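Local atomic coordinates of NreA protein (PDB entry 4IUH), a protein that acts as a cytosolic GAF-domain nitrate receptor of the staphylococcal nitrate regulation system. Residues L99-N102 with D103-Y107; I64-R67 with Y68-I71. All blocks are in the same frame, centred on the assembly; numbering follows the deposited sequence.

Interaction 1: L99-N102 with D103-Y107; sequences LSQN and DKLGY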
loop_
_atom_site.group_PDB
_atom_site.type_symbol
_atom_site.label_atom_id
_atom_site.label_comp_id
_atom_site.label_asym_id
_atom_site.label_seq_id
_atom_site.Cartn_x
_atom_site.Cartn_y
_atom_site.Cartn_z
ATOM N N LEU A 99 -8.576 -5.598 12.584
ATOM C CA LEU A 99 -9.401 -4.516 12.047
ATOM C C LEU A 99 -10.875 -4.678 12.422
ATOM O O LEU A 99 -11.441 -5.763 12.318
ATOM C CB LEU A 99 -9.275 -4.425 10.520
ATOM C CG LEU A 99 -7.886 -4.168 9.929
ATOM C CD1 LEU A 99 -7.970 -4.054 8.423
ATOM C CD2 LEU A 99 -7.259 -2.920 10.523
ATOM N N SER A 100 -11.491 -3.585 12.855
ATOM C CA SER A 100 -12.930 -3.571 13.100
ATOM C C SER A 100 -13.699 -3.624 11.778
ATOM O O SER A 100 -13.116 -3.492 10.701
ATOM C CB SER A 100 -13.331 -2.310 13.867
ATOM O OG SER A 100 -13.149 -1.160 13.059
ATOM N N GLN A 101 -15.005 -3.830 11.873
ATOM C CA GLN A 101 -15.882 -3.791 10.714
ATOM C C GLN A 101 -15.765 -2.441 9.999
ATOM O O GLN A 101 -15.613 -2.391 8.776
ATOM C CB GLN A 101 -17.321 -4.057 11.154
ATOM C CG GLN A 101 -18.382 -3.775 10.113
ATOM C CD GLN A 101 -19.784 -3.946 10.673
ATOM O OE1 GLN A 101 -20.623 -3.050 10.567
ATOM N NE2 GLN A 101 -20.042 -5.099 11.282
ATOM N N ASN A 102 -15.816 -1.354 10.767
ATOM C CA ASN A 102 -15.670 -0.015 10.208
ATOM C C ASN A 102 -14.332 0.180 9.483
ATOM O O ASN A 102 -14.299 0.782 8.410
ATOM C CB ASN A 102 -15.861 1.069 11.279
ATOM C CG ASN A 102 -17.314 1.210 11.740
ATOM O OD1 ASN A 102 -18.237 0.653 11.148
ATOM N ND2 ASN A 102 -17.512 1.968 12.805
ATOM N N ASP A 103 -13.244 -0.330 10.067
ATOM C CA ASP A 103 -11.919 -0.270 9.442
ATOM C C ASP A 103 -11.931 -0.935 8.070
ATOM O O ASP A 103 -11.504 -0.334 7.082
ATOM C CB ASP A 103 -10.839 -0.965 10.289
ATOM C CG ASP A 103 -10.595 -0.293 11.639
ATOM O OD1 ASP A 103 -10.757 0.943 11.756
ATOM O OD2 ASP A 103 -10.223 -1.025 12.593
ATOM N N LYS A 104 -12.406 -2.179 8.010
ATOM C CA LYS A 104 -12.432 -2.924 6.749
ATOM C C LYS A 104 -13.256 -2.212 5.674
ATOM O O LYS A 104 -12.830 -2.126 4.521
ATOM C CB LYS A 104 -12.956 -4.349 6.952
ATOM C CG LYS A 104 -12.027 -5.256 7.736
ATOM C CD LYS A 104 -12.746 -6.532 8.139
ATOM C CE LYS A 104 -11.894 -7.379 9.076
ATOM N NZ LYS A 104 -12.728 -8.326 9.873
ATOM N N LEU A 105 -14.426 -1.702 6.061
ATOM C CA LEU A 105 -15.259 -0.925 5.149
ATOM C C LEU A 105 -14.539 0.337 4.685
ATOM O O LEU A 105 -14.747 0.800 3.572
ATOM C CB LEU A 105 -16.594 -0.552 5.802
ATOM C CG LEU A 105 -17.576 -1.702 6.044
ATOM C CD1 LEU A 105 -18.812 -1.223 6.801
ATOM C CD2 LEU A 105 -17.970 -2.358 4.732
ATOM N N GLY A 106 -13.687 0.885 5.542
ATOM C CA GLY A 106 -12.933 2.067 5.195
ATOM C C GLY A 106 -11.685 1.789 4.370
ATOM O O GLY A 106 -11.078 2.724 3.853
ATOM N N TYR A 107 -11.295 0.520 4.253
ATOM C CA TYR A 107 -10.130 0.136 3.446
ATOM C C TYR A 107 -10.539 -0.826 2.333
ATOM O O TYR A 107 -10.237 -2.019 2.407
ATOM C CB TYR A 107 -9.073 -0.568 4.302
ATOM C CG TYR A 107 -8.551 0.203 5.497
ATOM C CD1 TYR A 107 -8.523 1.590 5.511
ATOM C CD2 TYR A 107 -8.070 -0.472 6.609
ATOM C CE1 TYR A 107 -8.036 2.285 6.607
ATOM C CE2 TYR A 107 -7.578 0.207 7.708
ATOM C CZ TYR A 107 -7.564 1.583 7.705
ATOM O OH TYR A 107 -7.079 2.252 8.808
#

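Interaction 2: I64-R67 with Y68-I71; sequences INYR and YRMI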
loop_
_atom_site.group_PDB
_atom_site.type_symbol
_atom_site.label_atom_id
_atom_site.label_comp_id
_atom_site.label_asym_id
_atom_site.label_seq_id
_atom_site.Cartn_x
_atom_site.Cartn_y
_atom_site.Cartn_z
ATOM N N ILE A 64 -6.005 -10.244 -7.673
ATOM C CA ILE A 64 -6.878 -11.354 -8.051
ATOM C C ILE A 64 -8.052 -10.904 -8.924
ATOM O O ILE A 64 -8.690 -11.720 -9.589
ATOM C CB ILE A 64 -7.375 -12.162 -6.833
ATOM C CG1 ILE A 64 -8.069 -11.249 -5.822
ATOM C CG2 ILE A 64 -6.214 -12.907 -6.190
ATOM C CD1 ILE A 64 -8.755 -11.995 -4.690
ATOM N N ASN A 65 -8.327 -9.603 -8.916
ATOM C CA ASN A 65 -9.273 -9.005 -9.853
ATOM C C ASN A 65 -8.877 -7.567 -10.155
ATOM O O ASN A 65 -7.781 -7.135 -9.794
ATOM C CB ASN A 65 -10.701 -9.068 -9.318
ATOM C CG ASN A 65 -10.820 -8.502 -7.925
ATOM O OD1 ASN A 65 -10.795 -7.285 -7.732
ATOM N ND2 ASN A 65 -10.948 -9.383 -6.939
ATOM N N TYR A 66 -9.762 -6.823 -10.809
ATOM C CA TYR A 66 -9.449 -5.448 -11.183
ATOM C C TYR A 66 -10.285 -4.399 -10.446
ATOM O O TYR A 66 -10.367 -3.252 -10.882
ATOM C CB TYR A 66 -9.570 -5.255 -12.698
ATOM C CG TYR A 66 -8.535 -6.017 -13.498
ATOM C CD1 TYR A 66 -7.205 -5.616 -13.509
ATOM C CD2 TYR A 66 -8.887 -7.131 -14.254
ATOM C CE1 TYR A 66 -6.254 -6.305 -14.241
ATOM C CE2 TYR A 66 -7.942 -7.825 -14.987
ATOM C CZ TYR A 66 -6.626 -7.409 -14.976
ATOM O OH TYR A 66 -5.675 -8.094 -15.704
ATOM N N ARG A 67 -10.890 -4.785 -9.327
ATOM C CA ARG A 67 -11.731 -3.860 -8.570
ATOM C C ARG A 67 -10.946 -2.712 -7.937
ATOM O O ARG A 67 -11.500 -1.639 -7.691
ATOM C CB ARG A 67 -12.559 -4.598 -7.512
ATOM C CG ARG A 67 -13.748 -5.360 -8.093
ATOM C CD ARG A 67 -14.858 -5.542 -7.066
ATOM N NE ARG A 67 -14.460 -6.428 -5.978
ATOM C CZ ARG A 67 -14.657 -7.744 -5.977
ATOM N NH1 ARG A 67 -15.251 -8.330 -7.013
ATOM N NH2 ARG A 67 -14.259 -8.476 -4.943
ATOM N N TYR A 68 -9.657 -2.935 -7.688
ATOM C CA TYR A 68 -8.810 -1.909 -7.088
ATOM C C TYR A 68 -8.777 -0.652 -7.962
ATOM O O TYR A 68 -8.622 0.457 -7.455
ATOM C CB TYR A 68 -7.387 -2.438 -6.862
ATOM C CG TYR A 68 -6.584 -2.600 -8.137
ATOM C CD1 TYR A 68 -6.631 -3.782 -8.869
ATOM C CD2 TYR A 68 -5.783 -1.567 -8.614
ATOM C CE1 TYR A 68 -5.905 -3.929 -10.035
ATOM C CE2 TYR A 68 -5.054 -1.705 -9.781
ATOM C CZ TYR A 68 -5.119 -2.888 -10.485
ATOM O OH TYR A 68 -4.391 -3.027 -11.644
ATOM N N ARG A 69 -8.927 -0.839 -9.272
ATOM C CA ARG A 69 -8.894 0.263 -10.229
ATOM C C ARG A 69 -10.028 1.254 -10.024
ATOM O O ARG A 69 -9.890 2.434 -10.336
ATOM C CB ARG A 69 -8.980 -0.269 -11.657
ATOM C CG ARG A 69 -7.711 -0.892 -12.205
ATOM C CD ARG A 69 -7.956 -1.326 -13.641
ATOM N NE ARG A 69 -6.768 -1.869 -14.289
ATOM C CZ ARG A 69 -6.775 -2.431 -15.494
ATOM N NH1 ARG A 69 -7.910 -2.526 -16.179
ATOM N NH2 ARG A 69 -5.649 -2.903 -16.015
ATOM N N MET A 70 -11.158 0.764 -9.526
ATOM C CA MET A 70 -12.330 1.600 -9.325
ATOM C C MET A 70 -12.227 2.422 -8.048
ATOM O O MET A 70 -13.060 3.286 -7.790
ATOM C CB MET A 70 -13.593 0.742 -9.268
ATOM C CG MET A 70 -13.891 -0.039 -10.538
ATOM S SD MET A 70 -15.462 -0.935 -10.420
ATOM C CE MET A 70 -15.205 -1.858 -8.897
ATOM N N ILE A 71 -11.213 2.149 -7.241
ATOM C CA ILE A 71 -11.063 2.852 -5.976
ATOM C C ILE A 71 -10.524 4.263 -6.189
ATOM O O ILE A 71 -9.470 4.458 -6.796
ATOM C CB ILE A 71 -10.152 2.075 -5.009
ATOM C CG1 ILE A 71 -10.779 0.720 -4.677
ATOM C CG2 ILE A 71 -9.905 2.876 -3.740
ATOM C CD1 ILE A 71 -9.890 -0.173 -3.832
HETATM O O HOH W 1 -9.075 -5.519 -6.281
#

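Interaction 1: L99-N102 with D103-Y107
The chain from S100 onward winds into the short helix 101-106, with K104 N donating to S100 O and L105 N to Q101 O, the latter over 3.0 Å, and the bond from G106 N to N102 O is more bent (137° at the hydrogen). S100 stands at the N-cap; its OG, turned in between the backbone N and the carbonyl carbon (chi1 67°), faces the first turn and accepts from D103 N at 3.1 Å. D103 returns the bond: its OD2 takes the N-H of S100 at 2.9 Å, approached from above the carboxylate plane. Each bond satisfies a backbone N-H at the start of the helix. L99, just ahead of the cap, packs back on the turn, its CB 3.8 Å from D103 CB and 4.0 Å from K104 CG. Farther out, L99 CD1 reaches the edge of the Y107 ring near its plane, 4.0 Å from CD2, while the ring also lies against L79 and L82 of helix 78-86. The extended K104 chain runs back past L99 O, and its NZ makes a weak hydrogen bond to D96 O. Reciprocal bonding of S100 and D103 is a capping box, with L99 folded against it.

Interaction 2: I64-R67 with Y68-I71
Y66 and R69 meet on the outer side of a tight turn, where Y66 CD1 sits over the centre of one face of the R69 guanidinium, 3.8 Å from CZ. The two side chains run alongside each other in the same direction, with ring and guanidinium planes 35° apart. R69 is extended from CG to NE (chi2 -178°, chi3 177°), which carries its charged end out along the ring.

Backbone hydrogen bonds close the turn beneath this pair. R69 N donates to Y66 O at 3.2 Å and M70 N to R67 O at 3.0 Å; both donors stand well above the carbonyl planes, in keeping with tight three-residue spacing. N65 adds a side-chain bond: its OD1 accepts from R67 N at 3.0 Å, in the carbonyl plane and on a lone pair, forming an Asx turn. A water donates to the same OD1 and is weakly bonded by Y68 N, while N65 ND2 is held by S112 O.

Van der Waals contacts complete the turn. The Y68 ring presents its edge to the carbonyl oxygen of N65, 3.7 Å from CD1 to N65 O, and R69 CG lies above one face of it, toward the rim. This buried ring also packs inward on W57, A60 and I109. On the surface, the bent end of M70 brings CE to 3.9 Å from R67 CG.

Backbone and Asx bonds thus fix the shape of the turn, while the R69 charge rests beside a tyrosine ring on the exposed side, consistent with a stacking contact.

Overall arrangement
Along the chain, interaction 2 comes first, in the loop between strand 54-61 and helix 78-86, and interaction 1 follows, spanning helix 101-106 and its N-cap. Their centres are 18 Å apart and their nearest atoms about 6 Å, without touching. Both belong to the same GAF domain, built on a five-stranded antiparallel sheet in which 54-61 is an outermost strand, and both lie near the surface. Helix 108-112, which begins right after Y107, connects them: its residues P108, I109 and S112 meet side chains of 65-71. Helix 78-86 follows the loop of interaction 2 and packs on Y107 of interaction 1. The two local turns thus sit in successive strand connections, linked through these two helices.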